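PDB 6EU4: tail spike protein from Acinetobacter phage vB_AbaP_AS12, which probably recognises and degrades the capsular polysaccharide of its Acinetobacter baumannii host at the start of infection, as tailspikes of such phages commonly do. Local coordinates for residues A[443-446]-A[450-453]; A[489-494]-A[531-536]; A[511-514]-A[519-522]; A[547-552]-A[566-571]. One frame throughout, in Å; residues are numbered along the deposited sequence.

Contact 1 (A[443-446]-A[450-453]); sequences VYYT and SVDA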
# COMPACT_ATOMS: atom_id res chain seq x y z
N VAL A 443 -11.57 -22.04 8.71
CA VAL A 443 -11.01 -21.96 7.37
C VAL A 443 -11.12 -23.33 6.73
O VAL A 443 -10.48 -24.28 7.19
CB VAL A 443 -9.55 -21.49 7.40
CG1 VAL A 443 -9.00 -21.48 5.97
CG2 VAL A 443 -9.46 -20.12 8.03
N TYR A 444 -11.91 -23.44 5.68
CA TYR A 444 -12.20 -24.71 5.03
C TYR A 444 -11.70 -24.64 3.59
O TYR A 444 -12.02 -23.69 2.88
CB TYR A 444 -13.69 -24.99 5.06
CG TYR A 444 -14.18 -25.01 6.49
CD1 TYR A 444 -13.85 -26.08 7.32
CD2 TYR A 444 -14.89 -23.96 7.03
CE1 TYR A 444 -14.26 -26.12 8.65
CE2 TYR A 444 -15.30 -23.98 8.35
CZ TYR A 444 -14.97 -25.05 9.16
OH TYR A 444 -15.39 -25.05 10.47
N TYR A 445 -10.97 -25.67 3.16
CA TYR A 445 -10.38 -25.62 1.83
C TYR A 445 -10.42 -27.00 1.20
O TYR A 445 -10.49 -28.02 1.89
CB TYR A 445 -8.96 -25.07 1.88
CG TYR A 445 -7.97 -25.85 2.74
CD1 TYR A 445 -7.92 -25.65 4.12
CD2 TYR A 445 -7.07 -26.73 2.17
CE1 TYR A 445 -7.03 -26.34 4.90
CE2 TYR A 445 -6.16 -27.43 2.95
CZ TYR A 445 -6.14 -27.23 4.32
OH TYR A 445 -5.25 -27.93 5.08
N THR A 446 -10.41 -27.02 -0.13
CA THR A 446 -10.45 -28.29 -0.85
C THR A 446 -9.04 -28.83 -1.11
O THR A 446 -8.03 -28.15 -0.91
CB THR A 446 -11.20 -28.14 -2.17
OG1 THR A 446 -10.45 -27.25 -3.02
CG2 THR A 446 -12.60 -27.56 -1.95
N SER A 450 -4.95 -23.92 -1.70
CA SER A 450 -3.81 -23.67 -0.83
C SER A 450 -4.19 -22.65 0.24
O SER A 450 -4.97 -21.73 -0.00
CB SER A 450 -2.61 -23.14 -1.62
OG SER A 450 -2.14 -24.14 -2.54
N VAL A 451 -3.59 -22.83 1.42
CA VAL A 451 -3.78 -21.91 2.54
C VAL A 451 -2.45 -21.66 3.23
O VAL A 451 -1.58 -22.53 3.29
CB VAL A 451 -4.81 -22.43 3.57
CG1 VAL A 451 -6.20 -22.55 2.94
CG2 VAL A 451 -4.38 -23.77 4.14
N ASP A 452 -2.31 -20.45 3.76
CA ASP A 452 -1.18 -20.07 4.62
C ASP A 452 -1.80 -19.13 5.63
O ASP A 452 -1.92 -17.93 5.39
CB ASP A 452 -0.04 -19.43 3.85
CG ASP A 452 1.14 -19.06 4.73
OD1 ASP A 452 1.02 -19.16 5.96
OD2 ASP A 452 2.18 -18.65 4.17
N ALA A 453 -2.27 -19.69 6.75
CA ALA A 453 -3.16 -18.96 7.63
C ALA A 453 -2.85 -19.25 9.09
O ALA A 453 -2.79 -20.42 9.50
CB ALA A 453 -4.63 -19.30 7.36

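Contact 2 (A[489-494]-A[531-536]); sequences NLRGSL and NNSYNA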
# COMPACT_ATOMS: atom_id res chain seq x y z
N ASN A 489 -2.13 -41.63 18.86
CA ASN A 489 -3.20 -41.07 18.04
C ASN A 489 -2.88 -39.66 17.55
O ASN A 489 -3.76 -38.80 17.48
CB ASN A 489 -4.52 -41.08 18.80
CG ASN A 489 -4.90 -42.47 19.29
OD1 ASN A 489 -4.55 -43.47 18.67
ND2 ASN A 489 -5.62 -42.53 20.42
N LEU A 490 -1.61 -39.41 17.19
CA LEU A 490 -1.17 -38.14 16.63
C LEU A 490 -0.79 -38.26 15.16
O LEU A 490 -0.10 -37.39 14.62
CB LEU A 490 0.01 -37.58 17.43
CG LEU A 490 -0.23 -37.33 18.91
CD1 LEU A 490 1.06 -36.87 19.61
CD2 LEU A 490 -1.32 -36.28 19.10
N ARG A 491 -1.24 -39.33 14.49
CA ARG A 491 -0.90 -39.56 13.09
C ARG A 491 -1.73 -38.71 12.14
O ARG A 491 -1.29 -38.44 11.01
CB ARG A 491 -1.10 -41.04 12.78
CG ARG A 491 -0.26 -41.92 13.71
CD ARG A 491 -0.56 -43.37 13.54
NE ARG A 491 0.04 -43.92 12.34
CZ ARG A 491 -0.06 -45.21 12.02
NH1 ARG A 491 -0.73 -46.03 12.81
NH2 ARG A 491 0.51 -45.68 10.91
N GLY A 492 -2.92 -38.30 12.57
CA GLY A 492 -3.76 -37.43 11.76
C GLY A 492 -3.47 -35.95 11.93
O GLY A 492 -3.67 -35.16 10.99
N SER A 493 -2.97 -35.55 13.10
CA SER A 493 -2.87 -34.14 13.44
C SER A 493 -1.45 -33.59 13.34
O SER A 493 -1.29 -32.37 13.20
CB SER A 493 -3.39 -33.91 14.86
OG SER A 493 -2.66 -34.64 15.83
N LEU A 494 -0.44 -34.44 13.40
CA LEU A 494 0.95 -34.01 13.32
C LEU A 494 1.72 -34.92 12.37
O LEU A 494 1.41 -36.11 12.25
CB LEU A 494 1.62 -34.02 14.70
CG LEU A 494 1.06 -33.10 15.79
CD1 LEU A 494 1.66 -33.46 17.12
CD2 LEU A 494 1.33 -31.64 15.46
N ASN A 531 -5.28 -38.83 6.99
CA ASN A 531 -6.13 -39.95 7.36
C ASN A 531 -5.32 -41.24 7.49
O ASN A 531 -5.61 -42.08 8.35
CB ASN A 531 -7.24 -40.15 6.34
CG ASN A 531 -8.30 -39.08 6.43
OD1 ASN A 531 -8.51 -38.49 7.49
ND2 ASN A 531 -8.97 -38.82 5.31
N ASN A 532 -4.32 -41.42 6.62
CA ASN A 532 -3.39 -42.53 6.72
C ASN A 532 -1.97 -42.01 6.52
O ASN A 532 -1.76 -41.03 5.80
CB ASN A 532 -3.67 -43.62 5.68
CG ASN A 532 -4.92 -44.43 6.01
OD1 ASN A 532 -4.93 -45.20 6.96
ND2 ASN A 532 -5.98 -44.23 5.23
N SER A 533 -1.01 -42.67 7.16
CA SER A 533 0.37 -42.20 7.12
C SER A 533 1.32 -43.32 7.55
O SER A 533 0.96 -44.21 8.32
CB SER A 533 0.59 -40.97 8.01
OG SER A 533 0.13 -41.19 9.34
N TYR A 534 2.54 -43.25 7.02
CA TYR A 534 3.69 -43.94 7.60
C TYR A 534 4.18 -43.12 8.78
O TYR A 534 4.22 -41.89 8.72
CB TYR A 534 4.83 -44.07 6.59
CG TYR A 534 4.50 -44.92 5.42
CD1 TYR A 534 4.68 -46.30 5.48
CD2 TYR A 534 4.02 -44.37 4.23
CE1 TYR A 534 4.37 -47.10 4.40
CE2 TYR A 534 3.72 -45.18 3.16
CZ TYR A 534 3.90 -46.54 3.25
OH TYR A 534 3.61 -47.37 2.21
N ASN A 535 4.59 -43.81 9.85
CA ASN A 535 5.10 -43.11 11.02
C ASN A 535 6.23 -43.88 11.68
O ASN A 535 6.38 -45.10 11.52
CB ASN A 535 4.00 -42.87 12.07
CG ASN A 535 2.93 -41.91 11.59
OD1 ASN A 535 1.91 -42.32 11.05
ND2 ASN A 535 3.18 -40.62 11.76
N ALA A 536 7.02 -43.13 12.44
CA ALA A 536 8.01 -43.70 13.35
C ALA A 536 8.12 -42.76 14.54
O ALA A 536 7.85 -41.56 14.43
CB ALA A 536 9.37 -43.85 12.67
O HOH W 1 1.39 -38.44 10.85

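Contact 3 (A[511-514]-A[519-522]); sequences NGFP and PYLV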
# COMPACT_ATOMS: atom_id res chain seq x y z
N ASN A 511 -1.66 -43.99 27.23
CA ASN A 511 -1.39 -42.90 26.31
C ASN A 511 -0.26 -43.22 25.33
O ASN A 511 0.26 -42.31 24.68
CB ASN A 511 -1.07 -41.63 27.10
CG ASN A 511 -2.33 -40.91 27.54
OD1 ASN A 511 -3.35 -40.98 26.87
ND2 ASN A 511 -2.25 -40.21 28.67
N GLY A 512 0.13 -44.48 25.22
CA GLY A 512 1.05 -44.91 24.18
C GLY A 512 2.52 -44.89 24.55
O GLY A 512 3.36 -45.11 23.67
N PHE A 513 2.84 -44.63 25.79
CA PHE A 513 4.24 -44.56 26.17
C PHE A 513 4.76 -45.93 26.57
O PHE A 513 4.00 -46.76 27.10
CB PHE A 513 4.42 -43.58 27.32
CG PHE A 513 4.17 -42.14 26.93
CD1 PHE A 513 2.91 -41.59 27.01
CD2 PHE A 513 5.21 -41.36 26.46
CE1 PHE A 513 2.68 -40.28 26.64
CE2 PHE A 513 4.99 -40.04 26.08
CZ PHE A 513 3.73 -39.50 26.17
N PRO A 514 6.04 -46.21 26.34
CA PRO A 514 6.54 -47.58 26.58
C PRO A 514 6.82 -47.87 28.05
O PRO A 514 6.79 -49.04 28.47
CB PRO A 514 7.84 -47.62 25.76
CG PRO A 514 8.29 -46.21 25.71
CD PRO A 514 7.03 -45.39 25.63
N PRO A 519 8.94 -38.46 32.65
CA PRO A 519 8.72 -37.50 31.57
C PRO A 519 9.40 -37.96 30.29
O PRO A 519 10.34 -38.75 30.33
CB PRO A 519 9.35 -36.21 32.11
CG PRO A 519 10.39 -36.68 33.06
CD PRO A 519 9.87 -37.96 33.68
N TYR A 520 8.93 -37.42 29.16
CA TYR A 520 9.41 -37.83 27.84
C TYR A 520 9.69 -36.66 26.91
O TYR A 520 9.01 -35.62 26.96
CB TYR A 520 8.41 -38.71 27.09
CG TYR A 520 8.37 -40.16 27.51
CD1 TYR A 520 7.72 -40.55 28.67
CD2 TYR A 520 8.95 -41.14 26.71
CE1 TYR A 520 7.66 -41.89 29.03
CE2 TYR A 520 8.90 -42.46 27.07
CZ TYR A 520 8.26 -42.84 28.22
OH TYR A 520 8.22 -44.17 28.59
N LEU A 521 10.68 -36.85 26.06
CA LEU A 521 10.75 -36.21 24.75
C LEU A 521 10.52 -37.29 23.71
O LEU A 521 11.04 -38.40 23.84
CB LEU A 521 12.11 -35.54 24.53
CG LEU A 521 12.36 -34.27 25.32
CD1 LEU A 521 13.82 -33.86 25.26
CD2 LEU A 521 11.48 -33.16 24.77
N VAL A 522 9.74 -36.96 22.68
CA VAL A 522 9.42 -37.89 21.60
C VAL A 522 9.62 -37.16 20.28
O VAL A 522 9.10 -36.06 20.08
CB VAL A 522 7.97 -38.41 21.70
CG1 VAL A 522 7.68 -39.37 20.53
CG2 VAL A 522 7.72 -39.10 23.05

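Contact 4 (A[547-552]-A[566-571]); sequences ATFWLR and LYHYRD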
# COMPACT_ATOMS: atom_id res chain seq x y z
N ALA A 547 18.24 -42.76 31.13
CA ALA A 547 17.07 -42.87 30.27
C ALA A 547 17.02 -44.26 29.65
O ALA A 547 18.02 -44.98 29.61
CB ALA A 547 17.07 -41.81 29.17
N THR A 548 15.83 -44.62 29.18
CA THR A 548 15.67 -45.71 28.24
C THR A 548 15.24 -45.11 26.91
O THR A 548 14.55 -44.09 26.86
CB THR A 548 14.66 -46.77 28.73
OG1 THR A 548 13.42 -46.16 29.09
CG2 THR A 548 15.23 -47.53 29.93
N PHE A 549 15.68 -45.75 25.83
CA PHE A 549 15.54 -45.24 24.48
C PHE A 549 14.72 -46.24 23.66
O PHE A 549 15.02 -47.44 23.67
CB PHE A 549 16.91 -45.04 23.84
CG PHE A 549 17.91 -44.34 24.73
CD1 PHE A 549 17.82 -42.98 24.97
CD2 PHE A 549 18.99 -45.03 25.28
CE1 PHE A 549 18.74 -42.34 25.77
CE2 PHE A 549 19.92 -44.38 26.08
CZ PHE A 549 19.78 -43.03 26.32
N TRP A 550 13.72 -45.74 22.93
CA TRP A 550 12.71 -46.59 22.33
C TRP A 550 12.38 -46.14 20.91
O TRP A 550 12.25 -44.94 20.66
CB TRP A 550 11.42 -46.55 23.14
CG TRP A 550 11.55 -46.92 24.60
CD1 TRP A 550 11.97 -46.11 25.63
CD2 TRP A 550 11.21 -48.18 25.19
NE1 TRP A 550 11.93 -46.80 26.81
CE2 TRP A 550 11.45 -48.07 26.57
CE3 TRP A 550 10.72 -49.39 24.68
CZ2 TRP A 550 11.23 -49.12 27.46
CZ3 TRP A 550 10.49 -50.43 25.57
CH2 TRP A 550 10.76 -50.30 26.94
N LEU A 551 12.19 -47.12 20.02
CA LEU A 551 11.75 -46.90 18.65
C LEU A 551 10.50 -47.71 18.35
O LEU A 551 10.38 -48.85 18.79
CB LEU A 551 12.84 -47.28 17.65
CG LEU A 551 14.14 -46.47 17.70
CD1 LEU A 551 15.15 -47.03 16.70
CD2 LEU A 551 13.90 -45.01 17.38
N ARG A 552 9.60 -47.14 17.56
CA ARG A 552 8.53 -47.94 16.96
C ARG A 552 8.13 -47.33 15.62
O ARG A 552 8.45 -46.18 15.33
CB ARG A 552 7.32 -48.06 17.88
CG ARG A 552 6.52 -46.75 18.11
CD ARG A 552 5.20 -47.04 18.81
NE ARG A 552 4.49 -45.81 19.12
CZ ARG A 552 3.34 -45.73 19.77
NH1 ARG A 552 2.71 -46.83 20.19
NH2 ARG A 552 2.81 -44.55 20.01
N LEU A 566 16.27 -49.86 22.83
CA LEU A 566 17.59 -49.98 22.24
C LEU A 566 18.60 -50.53 23.23
O LEU A 566 18.58 -50.22 24.42
CB LEU A 566 18.07 -48.63 21.72
CG LEU A 566 17.21 -47.97 20.64
CD1 LEU A 566 17.89 -46.71 20.15
CD2 LEU A 566 16.97 -48.94 19.49
N TYR A 567 19.50 -51.36 22.72
CA TYR A 567 20.62 -51.86 23.50
C TYR A 567 21.82 -50.92 23.35
O TYR A 567 22.14 -50.47 22.25
CB TYR A 567 21.00 -53.26 23.02
CG TYR A 567 20.07 -54.40 23.38
CD1 TYR A 567 19.39 -54.43 24.59
CD2 TYR A 567 19.93 -55.48 22.52
CE1 TYR A 567 18.59 -55.53 24.93
CE2 TYR A 567 19.13 -56.56 22.84
CZ TYR A 567 18.46 -56.58 24.05
OH TYR A 567 17.69 -57.69 24.37
N HIS A 568 22.47 -50.60 24.47
CA HIS A 568 23.63 -49.71 24.44
C HIS A 568 24.59 -50.11 25.55
O HIS A 568 24.28 -50.95 26.41
CB HIS A 568 23.21 -48.25 24.61
CG HIS A 568 22.53 -47.98 25.91
ND1 HIS A 568 23.23 -47.72 27.07
CD2 HIS A 568 21.22 -47.95 26.24
CE1 HIS A 568 22.37 -47.51 28.06
NE2 HIS A 568 21.14 -47.66 27.58
N TYR A 569 25.78 -49.48 25.55
CA TYR A 569 26.89 -50.03 26.32
C TYR A 569 26.85 -49.67 27.80
O TYR A 569 27.68 -50.17 28.56
CB TYR A 569 28.24 -49.62 25.71
CG TYR A 569 28.88 -48.29 26.10
CD1 TYR A 569 28.12 -47.18 26.48
CD2 TYR A 569 30.26 -48.15 26.05
CE1 TYR A 569 28.73 -45.98 26.81
CE2 TYR A 569 30.87 -46.94 26.37
CZ TYR A 569 30.10 -45.87 26.75
OH TYR A 569 30.72 -44.69 27.07
N ARG A 570 25.87 -48.90 28.23
CA ARG A 570 25.71 -48.54 29.64
C ARG A 570 24.48 -49.23 30.24
O ARG A 570 23.90 -48.74 31.21
CB ARG A 570 25.66 -47.02 29.75
CG ARG A 570 25.76 -46.44 31.12
CD ARG A 570 25.95 -44.92 31.05
NE ARG A 570 27.04 -44.46 30.18
CZ ARG A 570 28.31 -44.35 30.55
NH1 ARG A 570 28.71 -44.71 31.77
NH2 ARG A 570 29.21 -43.90 29.69
N ASP A 571 24.08 -50.37 29.67
CA ASP A 571 22.93 -51.14 30.15
C ASP A 571 23.18 -52.62 29.90
O ASP A 571 23.92 -53.00 28.98
CB ASP A 571 21.65 -50.65 29.45
CG ASP A 571 20.36 -51.11 30.14
OD1 ASP A 571 20.41 -51.64 31.27
OD2 ASP A 571 19.28 -50.92 29.53
O HOH W 2 18.70 -47.57 28.90
O HOH W 3 17.38 -48.07 26.18

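Contact 1 (A[443-446]-A[450-453])
V451 lies against the ring of Y445, and V443 adds a looser contact to the same valine. The two segments share no hydrogen bond, so apolar packing alone joins them across the corner that turns strand 443-445 into strand 450-455. The chief interaction is a CH-pi contact: V451 CG2 sits over one face of the tyrosine ring, 3.9 Å from the centroid of Y445 and 16° off the ring normal, displaced toward the rim on the CE1 and CZ side. The other methyl of the valine serves the root of the ring, with V451 CG1 3.7 Å from Y445 CD1 and 3.9 Å from Y445 CB. Y445 presents this face because its CG is tucked between the backbone N and the carbonyl carbon (chi1 59°), and the two side chains then meet at about a right angle. Aliphatic contact is the lesser kind: V443 CG1 stands 4.3 Å from V451 CG1. I430 also touches V443 and A453, while the phenol oxygen of Y445 is hydrogen-bonded to D462 OD2. In the parallel beta-helix to which these strands belong, strand 443-445 pairs with strand 405-409 and strand 450-455 with strand 414-417, so the contact joins successive faces of one turn across the interior. Its chemistry implies a buried apolar corner in which the two valine methyls pack on the tyrosine ring together with I430, I432 and V409, while the ring's polar end is satisfied by a carboxylate beyond the two segments.

Contact 2 (A[489-494]-A[531-536])
R491 and S533 mark the closest backbone approach, with CA of R491 6.7 Å from CA of S533, where the coiled loop 489-494 passes the extended run that leads into strand 535-542. R491 reaches across with a chain bent at its third torsion (chi3 76°), which brings the edge of the guanidinium to two acceptors. Its NE donates to N535 OD1 at 2.8 Å in a fairly straight bond (N-H...O 160°), and that oxygen lies close to the guanidinium plane. Seen from the amide the approach is different: the donor stands above the carbonyl plane, and the guanidinium and amide planes are nearly perpendicular, 85° apart. A more bent bond of 3.0 Å runs from R491 NH2 to the backbone oxygen, S533 O. N535 OD1 accepts a second hydrogen bond, from S533 OG at 2.7 Å, so the carbonyl end of the amide is gripped by two donors. Its other end is fixed as well: N535 ND2 donates to water 1, 3.0 Å away, and to W525 O. This water gives its hydrogens to R491 O and L494 O, both at 2.7 Å, and thereby ties the loop backbone to the same asparagine. Beyond the segments, R491 also bonds to Q558 O and D555 O and makes a cation-pi contact with Y560; L494, Y534 and A536 pack on the second subunit, placing this junction beside an interface. Neutral oxygens and an aromatic ring probably stabilise the guanidinium charge, and the asparagine amide is held in a definite flip.

Contact 3 (A[511-514]-A[519-522])
F513 thrusts the CD2 corner of its ring onto Y520: F513 CD2 stands over the centre of one face of the tyrosine ring and is 3.4 Å from Y520 CD1. The two rings are inclined at 48°, with centroids of F513 and Y520 4.6 Å apart, an oblique pairing. Both aromatic side chains place CG beside the backbone N and opposite the carbonyl carbon (chi1 -69° for F513, -79° for Y520), and coming from facing backbones they slide past each other in opposite directions. The outer end of the tyrosine meets P514, which comes from the opposite direction, its CD 3.4 Å from Y520 OH and 3.8 Å from Y520 CE2. That hydroxyl is hydrogen-bonded to S515 O in the intervening loop. V522, two residues along the strand, adds a methyl, its CG2 lying 4.2 Å from F513 CE2. L521, between them, turns its CB away from the loop, and its side chain touches I542 and V500 of its own chain and packs on N535 of the third subunit. This alternation is that of a beta strand in a two-sided sheet: one face of strand 520-526 is packed by the chain's own preceding loop, the other turns toward a neighbouring subunit of the trimer.

Contact 4 (A[547-552]-A[566-571])
An antiparallel backbone pairing, part direct and part through a water, flanked by apolar and aromatic contacts, joins F549 and L551 to L566 and H568 and continues the pairing of strand 564-565 with strand 547-554. L566 N donates to F549 O at 2.9 Å, nearly straight at 170°. The return link is indirect: water 3 accepts from F549 N and donates to L566 O, standing in for the second direct bond of an antiparallel pair. Beside it L566 spreads its two methyls, CD2 meeting L551 CD1 at 3.8 Å and CD1 lying 4.2 Å from F549 CB. H568, its ring carbon CG set between backbone N and carbonyl carbon (chi1 62°), offers a face to the edge of F549 in an offset edge-to-face pair, with F549 CD2 3.8 Å from H568 CD2. The imidazole is held at both nitrogens: ND1 accepts from R570 N within the type I turn 568-571, and NE2 is 2.8 Å from water 2, which donates to A547 O. R565 of the third subunit packs on H568, while H568 of the second subunit packs on L566. The arrangement is that of an antiparallel sheet edge passing into a loop hydrogen-bonded to, and interleaved with, the other two chains of a trimeric spike.

The contacts follow the spike from its beta-helix into the sheet beyond. Contact 1 belongs to the last turns of the beta-helix and touches none of the others; its centre is about 20 Å from that of contact 2 and about 41 Å from that of contact 4. Contacts 2, 3 and 4 share one sheet, in which strands 520-526, 535-542 and 547-554 are successive neighbours. Contacts 3 and 4, with centres about 14 Å apart, meet directly, P514 CB lying 3.5 Å from W550 CD2, and contact 2 reaches contact 4 through A536 CB, 3.7 Å from R552 O. Contacts 2 to 4 border neighbouring subunits, whereas no other chain touches the segments of contact 1.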